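Local coordinates for protein retinol dehydratase (Spodoptera frugiperda, PDB 1FMJ) that binds retinol together with adenosine 3',5'-diphosphate and, built on a sulfotransferase framework, probably dehydrates retinol by way of a sulfated intermediate, at residues A[39-44]-A[231-236]; A[226-231]-A[332-337]; A[17-22]-A[217-222]; A[193-198]-A[211-216]. One frame throughout, in Å; residues are numbered along the deposited sequence.

Interaction 1: residues A[39-44]-A[231-236]; sequences GPKGYM and VKEAWA
The Tyr43 ring presents its edge to Glu233: carboxylate oxygen OE2 lies in the ring plane, off the CE1 flank of the phenol oxygen, while the carboxylate itself is turned 78° against the ring. The phenol comes in over the carboxylate, with OH 61° out of its plane. Lys41 arrives at the opposite face of that plane, on the anti side of OE2, so the oxygen is held between two donors. Tyr43 OH gives the shorter bond, 2.5 Å to Glu233 OE2, and Lys41 NZ forms a salt bridge of 2.9 Å to the same OE2. A long, flexible residue suits position 41: with CG anti to the carbonyl carbon (chi1 -63°) and the rest of the chain extended, its ammonium reaches Glu233 from the opposite direction, with CD and CE each 3.7 Å from Glu233 OE2. Residues 39-42 form a type I beta turn closed by a bond of 2.8 Å from Gly42 N to Gly39 O, and together with the G1 bulge at Gly42 and Tyr43 they make the hairpin between strands 35-38 and 43-46. Glycine suits the bulge because its positive phi is awkward for a residue with a CB. The contact thus ties a small antiparallel sheet to helix 227-235 of the sulfotransferase domain, through side chains alone. Glu233 extends its carboxylate from the helix to meet both donors, and its second oxygen, OE1, accepts from Ser168 N. Tyr43 OH also makes a weak bond to Glu229 O, one turn earlier on that helix, and its side chain touches Pro166 and Ser168.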
# COMPACT_ATOMS: atom_id res chain seq x y z
N GLY A 39 7.66 7.92 15.57
CA GLY A 39 8.48 6.89 16.19
C GLY A 39 9.98 7.10 16.02
O GLY A 39 10.41 7.97 15.26
N PRO A 40 10.81 6.30 16.71
CA PRO A 40 12.27 6.41 16.62
C PRO A 40 12.80 6.21 15.20
O PRO A 40 13.91 6.65 14.89
CB PRO A 40 12.75 5.33 17.58
CG PRO A 40 11.65 4.30 17.52
CD PRO A 40 10.42 5.16 17.56
N LYS A 41 12.03 5.55 14.35
CA LYS A 41 12.44 5.32 12.97
C LYS A 41 11.96 6.46 12.05
O LYS A 41 12.34 6.53 10.89
CB LYS A 41 11.90 3.98 12.48
CG LYS A 41 12.46 2.80 13.25
CD LYS A 41 11.81 1.48 12.83
CE LYS A 41 12.33 0.33 13.67
NZ LYS A 41 11.81 -1.01 13.24
N GLY A 42 11.13 7.34 12.58
CA GLY A 42 10.64 8.47 11.80
C GLY A 42 9.83 8.09 10.56
O GLY A 42 10.09 8.58 9.47
N TYR A 43 8.85 7.21 10.74
CA TYR A 43 8.01 6.79 9.62
C TYR A 43 7.17 7.98 9.17
O TYR A 43 6.52 8.65 9.99
CB TYR A 43 7.08 5.64 10.03
CG TYR A 43 7.74 4.28 10.08
CD1 TYR A 43 7.88 3.60 11.29
CD2 TYR A 43 8.21 3.65 8.92
CE1 TYR A 43 8.46 2.32 11.35
CE2 TYR A 43 8.79 2.38 8.97
CZ TYR A 43 8.91 1.72 10.18
OH TYR A 43 9.48 0.47 10.24
N MET A 44 7.21 8.26 7.87
CA MET A 44 6.46 9.36 7.31
C MET A 44 4.96 9.05 7.32
O MET A 44 4.49 8.18 6.59
CB MET A 44 6.93 9.62 5.87
CG MET A 44 8.28 10.30 5.76
SD MET A 44 8.23 11.99 6.38
CE MET A 44 7.78 12.89 4.88
N VAL A 231 10.22 -2.79 5.43
CA VAL A 231 10.46 -4.17 5.00
C VAL A 231 11.13 -5.02 6.08
O VAL A 231 10.73 -6.15 6.33
CB VAL A 231 11.36 -4.22 3.76
CG1 VAL A 231 11.64 -5.68 3.37
CG2 VAL A 231 10.70 -3.48 2.60
N LYS A 232 12.18 -4.47 6.70
CA LYS A 232 12.90 -5.22 7.72
C LYS A 232 12.03 -5.70 8.88
O LYS A 232 12.21 -6.81 9.37
CB LYS A 232 14.08 -4.40 8.24
CG LYS A 232 15.15 -4.18 7.18
CD LYS A 232 16.43 -3.62 7.75
CE LYS A 232 17.50 -3.57 6.67
NZ LYS A 232 18.81 -3.19 7.24
N GLU A 233 11.08 -4.88 9.30
CA GLU A 233 10.19 -5.26 10.39
C GLU A 233 9.39 -6.51 10.07
O GLU A 233 9.15 -7.34 10.95
CB GLU A 233 9.23 -4.13 10.72
CG GLU A 233 9.81 -3.07 11.63
CD GLU A 233 8.75 -2.09 12.08
OE1 GLU A 233 7.59 -2.52 12.23
OE2 GLU A 233 9.07 -0.90 12.31
N ALA A 234 8.97 -6.64 8.82
CA ALA A 234 8.20 -7.81 8.40
C ALA A 234 9.14 -8.97 8.17
O ALA A 234 8.83 -10.12 8.49
CB ALA A 234 7.43 -7.51 7.13
N TRP A 235 10.30 -8.66 7.60
CA TRP A 235 11.31 -9.67 7.31
C TRP A 235 11.78 -10.36 8.59
O TRP A 235 12.07 -11.55 8.58
CB TRP A 235 12.50 -9.02 6.60
CG TRP A 235 13.58 -9.99 6.21
CD1 TRP A 235 14.81 -10.13 6.79
CD2 TRP A 235 13.53 -10.96 5.15
NE1 TRP A 235 15.53 -11.11 6.16
CE2 TRP A 235 14.77 -11.64 5.15
CE3 TRP A 235 12.56 -11.31 4.21
CZ2 TRP A 235 15.07 -12.65 4.24
CZ3 TRP A 235 12.86 -12.33 3.29
CH2 TRP A 235 14.10 -12.98 3.32
N ALA A 236 11.83 -9.61 9.68
CA ALA A 236 12.26 -10.15 10.96
C ALA A 236 11.22 -11.12 11.54
O ALA A 236 11.55 -11.99 12.33
CB ALA A 236 12.53 -9.02 11.95

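Interaction 2: residues A[226-231]-A[332-337]; sequences PYFEHV and EKWIKD
Trp334 places its indole against Phe228 by setting CG anti to the backbone N (chi1 178°), which carries the ring past the helix side toward its partner, whereas Phe228 has CG anti to the carbonyl carbon and its ring leans obliquely onto the indole. The side chains so placed join helix 227-235 to helix 325-338, two helices of the alpha/beta sulfotransferase domain whose axes run roughly in the same direction at 35° and approach to 11.9 Å. Axes this far apart need large side chains between them, and aromatic rings fill the distance. Phe228 and Trp334 form an edge-to-face (T-shaped) pair: the Phe228 edge is directed at the face of the indole, planes 68° apart, with a separation of 4.8 Å between the centroids of the Phe228 ring and the Trp334 six-membered ring. The closest approach is 3.6 Å, from Phe228 CD1 to Trp334 CZ2, and CE1 rides over the same indole face toward its rim. On the Phe228 ring itself, the neighbouring Tyr227 places CD2 over the centre of one face, so this ring is braced by its own helix as well. Pro187 of helix 187-200 touches all three aromatic side chains. Two smaller contacts complete the cluster: Trp334 CH2 brings the indole edge to 4.0 Å from Tyr227 CB, and at the edge of the Phe228 ring CZ lies 4.2 Å from Ile335 CG1.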
# COMPACT_ATOMS: atom_id res chain seq x y z
N PRO A 226 10.83 5.37 6.23
CA PRO A 226 11.93 4.70 5.53
C PRO A 226 11.51 3.37 4.93
O PRO A 226 10.99 2.51 5.63
CB PRO A 226 12.98 4.53 6.63
CG PRO A 226 12.71 5.68 7.55
CD PRO A 226 11.20 5.65 7.62
N TYR A 227 11.75 3.19 3.64
CA TYR A 227 11.39 1.96 2.97
C TYR A 227 11.97 0.69 3.60
O TYR A 227 11.24 -0.26 3.90
CB TYR A 227 11.82 2.02 1.50
CG TYR A 227 11.64 0.68 0.82
CD1 TYR A 227 10.39 0.26 0.37
CD2 TYR A 227 12.72 -0.19 0.68
CE1 TYR A 227 10.22 -1.00 -0.19
CE2 TYR A 227 12.56 -1.46 0.12
CZ TYR A 227 11.31 -1.86 -0.31
OH TYR A 227 11.13 -3.12 -0.83
N PHE A 228 13.28 0.66 3.81
CA PHE A 228 13.87 -0.54 4.38
C PHE A 228 13.47 -0.87 5.82
O PHE A 228 13.43 -2.05 6.19
CB PHE A 228 15.38 -0.50 4.25
CG PHE A 228 15.86 -0.83 2.88
CD1 PHE A 228 16.29 0.16 2.00
CD2 PHE A 228 15.85 -2.16 2.44
CE1 PHE A 228 16.70 -0.16 0.72
CE2 PHE A 228 16.26 -2.48 1.15
CZ PHE A 228 16.69 -1.48 0.30
N GLU A 229 13.17 0.13 6.62
CA GLU A 229 12.74 -0.14 7.99
C GLU A 229 11.38 -0.84 7.94
O GLU A 229 11.07 -1.71 8.75
CB GLU A 229 12.63 1.15 8.81
CG GLU A 229 13.98 1.84 9.05
CD GLU A 229 15.06 0.86 9.47
OE1 GLU A 229 14.79 0.03 10.36
OE2 GLU A 229 16.18 0.93 8.91
N HIS A 230 10.57 -0.45 6.96
CA HIS A 230 9.23 -1.03 6.78
C HIS A 230 9.39 -2.51 6.42
O HIS A 230 8.78 -3.38 7.05
CB HIS A 230 8.49 -0.27 5.66
CG HIS A 230 7.02 -0.55 5.60
ND1 HIS A 230 6.51 -1.81 5.38
CD2 HIS A 230 5.95 0.29 5.66
CE1 HIS A 230 5.19 -1.74 5.31
NE2 HIS A 230 4.83 -0.48 5.47
N VAL A 231 10.22 -2.79 5.43
CA VAL A 231 10.46 -4.17 5.00
C VAL A 231 11.13 -5.02 6.08
O VAL A 231 10.73 -6.15 6.33
CB VAL A 231 11.36 -4.22 3.76
CG1 VAL A 231 11.64 -5.68 3.37
CG2 VAL A 231 10.70 -3.48 2.60
N GLU A 332 22.12 1.81 -5.92
CA GLU A 332 22.91 0.63 -5.54
C GLU A 332 23.56 0.85 -4.17
O GLU A 332 23.56 -0.04 -3.33
CB GLU A 332 23.98 0.34 -6.60
N LYS A 333 24.12 2.03 -3.96
CA LYS A 333 24.76 2.35 -2.69
C LYS A 333 23.71 2.25 -1.58
O LYS A 333 23.94 1.62 -0.54
CB LYS A 333 25.34 3.76 -2.76
CG LYS A 333 26.11 4.22 -1.53
CD LYS A 333 26.64 5.63 -1.78
CE LYS A 333 27.42 6.18 -0.60
NZ LYS A 333 28.05 7.50 -0.96
N TRP A 334 22.56 2.86 -1.82
CA TRP A 334 21.47 2.87 -0.85
C TRP A 334 21.04 1.45 -0.53
O TRP A 334 20.85 1.10 0.64
CB TRP A 334 20.28 3.67 -1.40
CG TRP A 334 19.09 3.70 -0.49
CD1 TRP A 334 19.05 4.15 0.80
CD2 TRP A 334 17.75 3.32 -0.82
NE1 TRP A 334 17.76 4.07 1.29
CE2 TRP A 334 16.95 3.57 0.31
CE3 TRP A 334 17.14 2.80 -1.98
CZ2 TRP A 334 15.57 3.31 0.33
CZ3 TRP A 334 15.77 2.54 -1.96
CH2 TRP A 334 15.00 2.80 -0.81
N ILE A 335 20.88 0.63 -1.55
CA ILE A 335 20.47 -0.75 -1.29
C ILE A 335 21.57 -1.56 -0.58
O ILE A 335 21.29 -2.32 0.34
CB ILE A 335 20.05 -1.46 -2.59
CG1 ILE A 335 18.83 -0.76 -3.19
CG2 ILE A 335 19.73 -2.92 -2.30
CD1 ILE A 335 18.34 -1.37 -4.48
N LYS A 336 22.81 -1.37 -1.00
CA LYS A 336 23.92 -2.11 -0.39
C LYS A 336 24.07 -1.74 1.08
O LYS A 336 24.29 -2.61 1.94
CB LYS A 336 25.23 -1.83 -1.13
CG LYS A 336 25.29 -2.42 -2.52
CD LYS A 336 26.62 -2.10 -3.20
CE LYS A 336 26.67 -2.65 -4.61
NZ LYS A 336 27.93 -2.25 -5.30
N ASP A 337 23.95 -0.45 1.38
CA ASP A 337 24.06 0.00 2.75
C ASP A 337 22.97 -0.60 3.63
O ASP A 337 23.25 -1.08 4.72
CB ASP A 337 23.99 1.53 2.83
CG ASP A 337 25.21 2.19 2.22
OD1 ASP A 337 26.26 1.52 2.11
OD2 ASP A 337 25.12 3.39 1.85

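Interaction 3: residues A[17-22]-A[217-222]; sequences NPEEDK and FHRGLY
Glu19 and Arg219 meet at the surface through a long salt bridge, with OE1 of Glu19 3.5 Å from NH2 of Arg219 and the hydrogen bond within it weak. The oxygen lies at the edge of the guanidinium, whose plane stands 84° from the carboxylate, so one N-H is used rather than a paired, two-pronged grip. Arg219 reaches it with a bend at chi3 (53°), which turns the head group toward the helix. A water gives a second, also weak, link: it accepts from Arg219 NH2 at 3.4 Å and donates to Glu20 OE2 at 3.3 Å. Both oxygens of Glu20 have partners. Its OE1 takes the backbone N of Asn17 at 2.7 Å, on the anti lone pair and nearly straight (167°), and its OE2 has a salt bridge to Arg14. In return, Glu20 N donates to Asn17 OD1 at 2.9 Å. This reciprocal pair is a capping box: asparagine suits the N-cap because its short amide can accept from an amide of the first helical turn, and glutamate three residues later can reach back to the N-cap nitrogen. The box begins helix 18-24, which lies against the turn that follows helix 210-218. The apolar part of Glu20 also works in the contact, since its CB packs 3.9 Å from Leu221 CD2. An alanine here would probably leave Asn17 N and the Arg14 guanidinium without their acceptor, and thin the packing on Leu221 CD2, where CB alone would remain. The other Leu221 methyl, CD1, lies 4.2 Å above one face of the Arg219 guanidinium, toward its rim.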
# COMPACT_ATOMS: atom_id res chain seq x y z
N ASN A 17 12.14 18.94 9.71
CA ASN A 17 13.03 20.09 9.92
C ASN A 17 13.02 20.92 8.64
O ASN A 17 12.41 20.52 7.65
CB ASN A 17 14.45 19.63 10.29
CG ASN A 17 15.07 18.73 9.25
OD1 ASN A 17 15.20 19.09 8.08
ND2 ASN A 17 15.49 17.54 9.68
N PRO A 18 13.68 22.08 8.64
CA PRO A 18 13.69 22.90 7.43
C PRO A 18 14.12 22.17 6.16
O PRO A 18 13.43 22.23 5.14
CB PRO A 18 14.64 24.04 7.79
CG PRO A 18 14.38 24.21 9.26
CD PRO A 18 14.36 22.78 9.75
N GLU A 19 15.25 21.47 6.23
CA GLU A 19 15.77 20.75 5.07
C GLU A 19 14.79 19.72 4.52
O GLU A 19 14.57 19.66 3.31
CB GLU A 19 17.09 20.05 5.42
CG GLU A 19 17.75 19.38 4.23
CD GLU A 19 19.04 18.67 4.60
OE1 GLU A 19 18.99 17.71 5.41
OE2 GLU A 19 20.11 19.06 4.08
N GLU A 20 14.21 18.92 5.40
CA GLU A 20 13.25 17.90 4.98
C GLU A 20 12.01 18.58 4.42
O GLU A 20 11.56 18.27 3.31
CB GLU A 20 12.87 17.03 6.18
CG GLU A 20 14.04 16.39 6.90
CD GLU A 20 13.63 15.76 8.21
OE1 GLU A 20 12.98 16.45 9.02
OE2 GLU A 20 13.97 14.58 8.44
N ASP A 21 11.45 19.50 5.19
CA ASP A 21 10.26 20.22 4.76
C ASP A 21 10.51 20.88 3.41
O ASP A 21 9.59 21.02 2.61
CB ASP A 21 9.87 21.28 5.79
CG ASP A 21 8.53 21.92 5.49
OD1 ASP A 21 7.50 21.21 5.57
OD2 ASP A 21 8.50 23.13 5.17
N LYS A 22 11.74 21.27 3.15
CA LYS A 22 12.03 21.92 1.88
C LYS A 22 11.89 20.97 0.70
O LYS A 22 11.28 21.32 -0.31
CB LYS A 22 13.43 22.56 1.89
CG LYS A 22 13.63 23.54 0.74
CD LYS A 22 14.86 24.42 0.96
CE LYS A 22 14.97 25.47 -0.15
NZ LYS A 22 16.17 26.34 0.02
N PHE A 217 11.85 9.73 -1.95
CA PHE A 217 11.61 8.34 -1.60
C PHE A 217 12.78 7.59 -0.96
O PHE A 217 12.57 6.87 0.01
CB PHE A 217 11.15 7.56 -2.83
CG PHE A 217 10.92 6.11 -2.56
CD1 PHE A 217 9.74 5.67 -1.98
CD2 PHE A 217 11.89 5.17 -2.90
CE1 PHE A 217 9.52 4.31 -1.74
CE2 PHE A 217 11.67 3.81 -2.66
CZ PHE A 217 10.49 3.39 -2.08
N HIS A 218 13.99 7.73 -1.50
CA HIS A 218 15.11 6.99 -0.91
C HIS A 218 15.68 7.66 0.33
O HIS A 218 16.46 7.05 1.06
CB HIS A 218 16.23 6.72 -1.93
CG HIS A 218 17.16 7.86 -2.17
ND1 HIS A 218 16.76 9.04 -2.76
CD2 HIS A 218 18.51 7.97 -2.00
CE1 HIS A 218 17.82 9.82 -2.95
NE2 HIS A 218 18.89 9.19 -2.50
N ARG A 219 15.28 8.90 0.59
CA ARG A 219 15.75 9.61 1.77
C ARG A 219 14.75 9.45 2.91
O ARG A 219 14.89 10.07 3.96
CB ARG A 219 15.95 11.10 1.47
CG ARG A 219 17.27 11.43 0.79
CD ARG A 219 17.59 12.90 0.97
NE ARG A 219 17.54 13.29 2.38
CZ ARG A 219 17.70 14.53 2.84
NH1 ARG A 219 17.94 15.52 1.99
NH2 ARG A 219 17.61 14.78 4.14
N GLY A 220 13.76 8.59 2.70
CA GLY A 220 12.75 8.35 3.71
C GLY A 220 11.84 9.55 3.92
O GLY A 220 11.37 9.80 5.03
N LEU A 221 11.60 10.30 2.85
CA LEU A 221 10.73 11.48 2.94
C LEU A 221 9.41 11.33 2.19
O LEU A 221 8.72 12.32 1.94
CB LEU A 221 11.49 12.73 2.49
CG LEU A 221 12.55 13.14 3.52
CD1 LEU A 221 13.38 14.31 3.02
CD2 LEU A 221 11.86 13.49 4.84
N TYR A 222 9.08 10.11 1.80
CA TYR A 222 7.80 9.90 1.14
C TYR A 222 6.94 9.07 2.08
O TYR A 222 7.43 8.53 3.08
CB TYR A 222 7.92 9.20 -0.21
CG TYR A 222 6.60 9.19 -0.97
CD1 TYR A 222 5.97 10.39 -1.32
CD2 TYR A 222 5.95 8.00 -1.25
CE1 TYR A 222 4.70 10.38 -1.94
CE2 TYR A 222 4.70 7.98 -1.86
CZ TYR A 222 4.08 9.16 -2.20
OH TYR A 222 2.84 9.12 -2.78
O HOH W 1 16.28 13.00 6.66

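Interaction 4: residues A[193-198]-A[211-216]; sequences SSFHHA and KDFWEM. With A3P (adenosine-3'-5'-diphosphate), chain G; RTL (retinol), chain H.
Phe195 meets the Phe213 ring twice, by its CA and by its own ring. The Phe213 ring receives Phe195 CA over the centre of one face, a CH-pi contact of 3.7 Å from CA to the ring centroid and 11° off the ring normal. The Phe195 ring makes an offset edge-to-face pair with it, edge toward the Phe213 face, planes 61° apart. Phe213 reaches the helix backbone because its CG stands anti to its own backbone N (chi1 -174°). Among the apolar contacts, Phe195 CB lies 3.7 Å from Phe213 CD2. Ala198 CB is more distant, 4.3 Å from Phe213 CE1. Ser194 CB is in van der Waals contact with Phe213 CZ at 3.6 Å. Small residues at 194 and 198 suit a broad ring lying close to their helix; the Ser194 hydroxyl is bonded back to Val190 O. With alanine in place of Phe213, a gap would probably open over Phe195 CA and the Phe195 ring would lose its aromatic partner. The polar contact serves a ligand: Ser193 OG, also bonded to Arg73 NE, donates to O1P of the 3'-phosphate of adenosine-3'-5'-diphosphate at 2.6 Å. His197, of the retinol pocket, has its ring edge at the retinol chain. Helix 187-200 thus carries pocket residues as well as the surface that takes Phe213, and helix 210-218 crosses it steeply, touching helix 325-338 through Trp214, while Tyr222 meets Phe213 edge-to-face.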
# COMPACT_ATOMS: atom_id res chain seq x y z
N SER A 193 6.60 2.97 -9.50
CA SER A 193 5.16 2.77 -9.39
C SER A 193 4.53 3.78 -8.43
O SER A 193 3.39 4.21 -8.64
CB SER A 193 4.83 1.35 -8.92
OG SER A 193 3.42 1.14 -8.93
N SER A 194 5.26 4.15 -7.38
CA SER A 194 4.75 5.11 -6.42
C SER A 194 4.69 6.49 -7.08
O SER A 194 3.80 7.28 -6.80
CB SER A 194 5.64 5.14 -5.18
OG SER A 194 5.53 3.93 -4.45
N PHE A 195 5.65 6.77 -7.96
CA PHE A 195 5.68 8.04 -8.66
C PHE A 195 4.38 8.19 -9.45
O PHE A 195 3.68 9.18 -9.30
CB PHE A 195 6.89 8.09 -9.60
CG PHE A 195 6.84 9.21 -10.62
CD1 PHE A 195 6.97 10.54 -10.23
CD2 PHE A 195 6.70 8.92 -11.98
CE1 PHE A 195 6.96 11.57 -11.18
CE2 PHE A 195 6.69 9.95 -12.93
CZ PHE A 195 6.82 11.27 -12.53
N HIS A 196 4.08 7.19 -10.28
CA HIS A 196 2.88 7.19 -11.11
C HIS A 196 1.59 7.22 -10.32
O HIS A 196 0.61 7.84 -10.74
CB HIS A 196 2.86 5.98 -12.02
CG HIS A 196 3.73 6.13 -13.23
ND1 HIS A 196 3.39 6.94 -14.29
CD2 HIS A 196 4.93 5.58 -13.53
CE1 HIS A 196 4.35 6.89 -15.20
NE2 HIS A 196 5.29 6.07 -14.76
N HIS A 197 1.59 6.53 -9.19
CA HIS A 197 0.43 6.49 -8.32
C HIS A 197 0.19 7.86 -7.71
O HIS A 197 -0.97 8.26 -7.50
CB HIS A 197 0.65 5.44 -7.23
CG HIS A 197 -0.44 5.39 -6.21
ND1 HIS A 197 -0.39 6.10 -5.03
CD2 HIS A 197 -1.61 4.70 -6.19
CE1 HIS A 197 -1.48 5.86 -4.33
NE2 HIS A 197 -2.24 5.01 -5.01
N ALA A 198 1.27 8.60 -7.44
CA ALA A 198 1.13 9.93 -6.86
C ALA A 198 0.54 10.84 -7.94
O ALA A 198 -0.24 11.74 -7.66
CB ALA A 198 2.48 10.46 -6.39
N LYS A 211 12.98 11.99 -10.75
CA LYS A 211 14.20 12.11 -9.97
C LYS A 211 13.94 12.84 -8.67
O LYS A 211 14.52 12.50 -7.64
CB LYS A 211 15.30 12.82 -10.76
CG LYS A 211 16.61 12.86 -10.01
CD LYS A 211 17.72 13.48 -10.84
CE LYS A 211 19.04 13.45 -10.10
NZ LYS A 211 20.09 14.24 -10.81
N ASP A 212 13.07 13.86 -8.69
CA ASP A 212 12.75 14.59 -7.46
C ASP A 212 11.98 13.63 -6.56
O ASP A 212 12.09 13.68 -5.34
CB ASP A 212 11.86 15.80 -7.73
CG ASP A 212 12.52 16.84 -8.59
OD1 ASP A 212 13.74 17.03 -8.45
OD2 ASP A 212 11.80 17.48 -9.39
N PHE A 213 11.18 12.77 -7.17
CA PHE A 213 10.40 11.82 -6.40
C PHE A 213 11.36 10.80 -5.78
O PHE A 213 11.19 10.42 -4.62
CB PHE A 213 9.38 11.10 -7.30
CG PHE A 213 8.45 10.19 -6.55
CD1 PHE A 213 7.35 10.71 -5.88
CD2 PHE A 213 8.71 8.83 -6.45
CE1 PHE A 213 6.51 9.88 -5.12
CE2 PHE A 213 7.88 8.00 -5.69
CZ PHE A 213 6.78 8.53 -5.02
N TRP A 214 12.36 10.39 -6.55
CA TRP A 214 13.36 9.43 -6.08
C TRP A 214 14.20 9.96 -4.92
O TRP A 214 14.52 9.22 -4.00
CB TRP A 214 14.28 9.01 -7.22
CG TRP A 214 15.54 8.33 -6.75
CD1 TRP A 214 16.81 8.85 -6.77
CD2 TRP A 214 15.66 7.01 -6.21
NE1 TRP A 214 17.70 7.94 -6.27
CE2 TRP A 214 17.03 6.80 -5.92
CE3 TRP A 214 14.74 5.99 -5.94
CZ2 TRP A 214 17.50 5.60 -5.37
CZ3 TRP A 214 15.21 4.80 -5.39
CH2 TRP A 214 16.57 4.62 -5.11
N GLU A 215 14.56 11.24 -4.99
CA GLU A 215 15.35 11.84 -3.91
C GLU A 215 14.57 11.72 -2.61
O GLU A 215 15.10 11.33 -1.57
CB GLU A 215 15.59 13.33 -4.19
CG GLU A 215 16.51 13.63 -5.38
CD GLU A 215 17.90 13.05 -5.21
OE1 GLU A 215 18.36 12.94 -4.04
OE2 GLU A 215 18.54 12.72 -6.24
N MET A 216 13.29 12.08 -2.68
CA MET A 216 12.39 12.05 -1.54
C MET A 216 12.20 10.63 -1.03
O MET A 216 12.38 10.35 0.16
CB MET A 216 11.05 12.67 -1.95
CG MET A 216 9.92 12.57 -0.93
SD MET A 216 8.50 13.62 -1.40
CE MET A 216 8.30 13.21 -3.16
P1 A3P G . 3.39 -1.12 -11.67
O1P A3P G . 3.17 0.30 -11.35
O2P A3P G . 2.66 -1.52 -12.89
O3P A3P G . 4.83 -1.38 -11.85
P2 A3P G . -0.17 -2.36 -5.09
O4P A3P G . -1.37 -3.17 -5.35
O5P A3P G . 0.49 -2.78 -3.85
O6P A3P G . -0.55 -0.91 -5.04
O5' A3P G . 0.84 -2.56 -6.29
C5' A3P G . 0.51 -2.22 -7.62
C4' A3P G . 1.54 -2.78 -8.60
O4' A3P G . 1.17 -4.15 -8.92
C3' A3P G . 1.54 -2.03 -9.94
O3' A3P G . 2.89 -2.01 -10.46
C2' A3P G . 0.53 -2.83 -10.73
O2' A3P G . 0.42 -2.60 -12.13
C1' A3P G . 0.93 -4.25 -10.33
N9 A3P G . -0.11 -5.24 -10.61
C8 A3P G . -1.47 -5.20 -10.30
N7 A3P G . -2.15 -6.25 -10.68
C5 A3P G . -1.19 -7.05 -11.28
C6 A3P G . -1.24 -8.34 -11.91
N6 A3P G . -2.37 -9.06 -12.02
N1 A3P G . -0.06 -8.88 -12.43
C2 A3P G . 1.11 -8.18 -12.33
N3 A3P G . 1.29 -6.95 -11.76
C4 A3P G . 0.09 -6.44 -11.25
C1 RTL H . -7.73 12.42 -2.82
C2 RTL H . -7.67 13.85 -2.20
C3 RTL H . -8.57 14.01 -0.98
C4 RTL H . -9.55 13.08 -0.26
C5 RTL H . -9.48 11.75 -1.01
C6 RTL H . -8.70 11.40 -2.13
C7 RTL H . -8.74 10.05 -2.74
C8 RTL H . -8.03 8.98 -2.28
C9 RTL H . -8.05 7.64 -2.88
C10 RTL H . -7.27 6.66 -2.29
C11 RTL H . -7.08 5.24 -2.65
C12 RTL H . -5.75 4.89 -2.67
C13 RTL H . -4.98 3.66 -2.96
C14 RTL H . -3.65 3.36 -2.97
C15 RTL H . -3.03 2.80 -1.76
O1 RTL H . -3.11 1.44 -1.73
C16 RTL H . -6.24 12.04 -2.72
C17 RTL H . -8.05 12.71 -4.30
C18 RTL H . -10.46 10.76 -0.37
C19 RTL H . -8.92 7.37 -4.12
C20 RTL H . -6.01 2.57 -3.30

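In the fold
Interactions 2 and 4 are buried and aromatic, joining helices of the sulfotransferase domain by ring edges and faces; 1 and 3 are only partly buried and hold N-terminal elements, a hairpin and a short helix, against that domain. Interaction 1 relies on a two-donor grip on one carboxylate oxygen, whereas 3 combines a long, weak salt bridge with apolar contact to Leu221. Helix 227-235 serves both 1 and 2, which share Val231. Helix 210-218 and the turn after it serve 3 and 4, linked by a probable hydrogen bond from Leu221 N to Met216 O. Trp334 of interaction 2 touches both Phe217 and Trp214, while one helix of interaction 4 carries Ser193 and His197 of the ligand pockets.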